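Local coordinates for BolA like protein (Arabidopsis thaliana, PDB 4PUG) that may act as a redox-regulated transcriptional regulator or in iron-sulfur cluster biogenesis, alone or with monothiol glutaredoxins, with which it binds a labile cluster, at residues A[4-9]-A[77-82]. Residues are numbered along the deposited sequence; the frame is centred on the assembly and turned at random.
Sequences ENRASR and LDTGLH
The guanidinium of Arg6 lies with one face against the backbone of the turn 79-81: Leu81 N sits over its centre, 3.8 Å above the plane, and Gly80 C is displaced toward the rim. At the edge is Thr79 OG1, in the plane of the group. Arg6 CA in turn lies over one face of the Arg9 guanidinium, offset toward the rim, with Arg6 NH2 at its edge in the plane. Arg6 NH2 makes two weak bonds, 2.7 Å to Thr79 O and a more bent one, 3.2 Å, to Thr79 OG1. The hydroxyl also has a firmer partner in Glu75 O. Arg6 reaches the turn because CG stands anti to the backbone N (chi1 162°) and the chain then bends at chi3 (-62°), bringing CD and NE across the Leu81 side chain, with Arg6 NE 4.1 Å from Leu81 CB. The rest of the buried head group is satisfied outside the turn: NE pairs with Glu76, whose other carboxylate oxygen binds Arg9, and NH1 with Asp43 and the carbonyl of Glu45. A leucine here would probably leave Asp43 and the Thr79 carbonyl without their arginine partner and cost Glu76 a salt bridge. At phi 137° a CB on Gly80 would collide with the preceding carbonyl O, reason enough for glycine; it would also press on Arg6 NH1. Behind the arginine the helix start is fixed by an N-cap: Asn5 OD1 accepts from Ser8 N at 3.0 Å, and Ser8 OG donates back to Asn5 O. Arg6 and Leu81 both also rest on Phe48 of strand 47-53. The contact thus ties the N-terminal helix 6-18 to the turn leading from helix 74-78 into edge strand 83-89, within the alpha/beta, class II KH-like fold of BolA proteins, with its three-stranded mixed sheet.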
# COMPACT_ATOMS: atom_id res chain seq x y z
N GLU A 4 -10.65 -4.55 11.34
CA GLU A 4 -9.29 -5.07 11.33
C GLU A 4 -9.02 -5.80 10.02
O GLU A 4 -9.36 -6.97 9.88
CB GLU A 4 -9.09 -6.01 12.52
CG GLU A 4 -7.72 -6.66 12.63
CD GLU A 4 -7.65 -7.69 13.74
OE1 GLU A 4 -8.69 -7.91 14.41
OE2 GLU A 4 -6.57 -8.27 13.95
N ASN A 5 -8.41 -5.11 9.06
CA ASN A 5 -8.07 -5.73 7.78
C ASN A 5 -6.72 -5.28 7.22
O ASN A 5 -5.98 -4.54 7.87
CB ASN A 5 -9.20 -5.53 6.75
CG ASN A 5 -9.51 -4.07 6.48
OD1 ASN A 5 -8.68 -3.18 6.69
ND2 ASN A 5 -10.72 -3.80 6.00
N ARG A 6 -6.40 -5.72 6.00
CA ARG A 6 -5.13 -5.38 5.37
C ARG A 6 -5.01 -3.89 5.06
O ARG A 6 -3.95 -3.29 5.26
CB ARG A 6 -4.91 -6.21 4.09
CG ARG A 6 -3.87 -5.64 3.14
CD ARG A 6 -3.28 -6.71 2.24
NE ARG A 6 -2.60 -7.74 3.01
CZ ARG A 6 -2.98 -9.01 3.08
NH1 ARG A 6 -4.04 -9.42 2.40
NH2 ARG A 6 -2.29 -9.87 3.81
N ALA A 7 -6.09 -3.30 4.58
CA ALA A 7 -6.11 -1.88 4.24
C ALA A 7 -5.73 -1.01 5.45
O ALA A 7 -4.88 -0.12 5.35
CB ALA A 7 -7.47 -1.48 3.68
N SER A 8 -6.36 -1.30 6.58
CA SER A 8 -6.08 -0.60 7.83
C SER A 8 -4.63 -0.78 8.28
O SER A 8 -4.00 0.18 8.72
CB SER A 8 -7.03 -1.05 8.94
OG SER A 8 -6.83 -2.41 9.27
N ARG A 9 -4.11 -2.00 8.19
CA ARG A 9 -2.73 -2.26 8.60
C ARG A 9 -1.76 -1.46 7.74
O ARG A 9 -0.85 -0.82 8.26
CB ARG A 9 -2.39 -3.75 8.51
CG ARG A 9 -3.09 -4.63 9.53
CD ARG A 9 -2.45 -6.00 9.64
NE ARG A 9 -2.45 -6.72 8.36
CZ ARG A 9 -3.46 -7.45 7.92
NH1 ARG A 9 -4.57 -7.57 8.64
NH2 ARG A 9 -3.37 -8.07 6.75
N LEU A 77 2.96 -8.60 1.88
CA LEU A 77 3.31 -9.31 0.65
C LEU A 77 3.48 -10.81 0.88
O LEU A 77 3.33 -11.62 -0.04
CB LEU A 77 4.58 -8.73 0.04
CG LEU A 77 4.47 -7.33 -0.56
CD1 LEU A 77 5.85 -6.77 -0.83
CD2 LEU A 77 3.65 -7.36 -1.84
N ASP A 78 3.81 -11.18 2.12
CA ASP A 78 4.00 -12.58 2.47
C ASP A 78 2.71 -13.22 2.98
O ASP A 78 2.65 -14.43 3.17
CB ASP A 78 5.09 -12.72 3.54
CG ASP A 78 6.45 -12.28 3.04
OD1 ASP A 78 6.66 -12.27 1.81
OD2 ASP A 78 7.32 -11.96 3.88
N THR A 79 1.68 -12.41 3.20
CA THR A 79 0.46 -12.91 3.83
C THR A 79 -0.84 -12.60 3.08
O THR A 79 -1.90 -12.52 3.70
CB THR A 79 0.31 -12.38 5.28
OG1 THR A 79 0.34 -10.94 5.27
CG2 THR A 79 1.43 -12.90 6.17
N GLY A 80 -0.77 -12.44 1.76
CA GLY A 80 -1.98 -12.25 0.98
C GLY A 80 -1.94 -11.17 -0.10
O GLY A 80 -2.72 -11.21 -1.05
N LEU A 81 -1.03 -10.21 0.05
CA LEU A 81 -0.93 -9.13 -0.93
C LEU A 81 -0.18 -9.58 -2.18
O LEU A 81 1.04 -9.75 -2.17
CB LEU A 81 -0.24 -7.91 -0.31
CG LEU A 81 -0.09 -6.65 -1.16
CD1 LEU A 81 -1.39 -6.29 -1.86
CD2 LEU A 81 0.38 -5.50 -0.28
N HIS A 82 -0.93 -9.79 -3.26
CA HIS A 82 -0.34 -10.25 -4.51
C HIS A 82 0.29 -9.12 -5.32
O HIS A 82 1.43 -9.23 -5.77
CB HIS A 82 -1.37 -10.99 -5.37
CG HIS A 82 -0.80 -11.57 -6.63
ND1 HIS A 82 -0.09 -12.75 -6.65
CD2 HIS A 82 -0.83 -11.13 -7.91
CE1 HIS A 82 0.29 -13.02 -7.88
NE2 HIS A 82 -0.14 -12.05 -8.67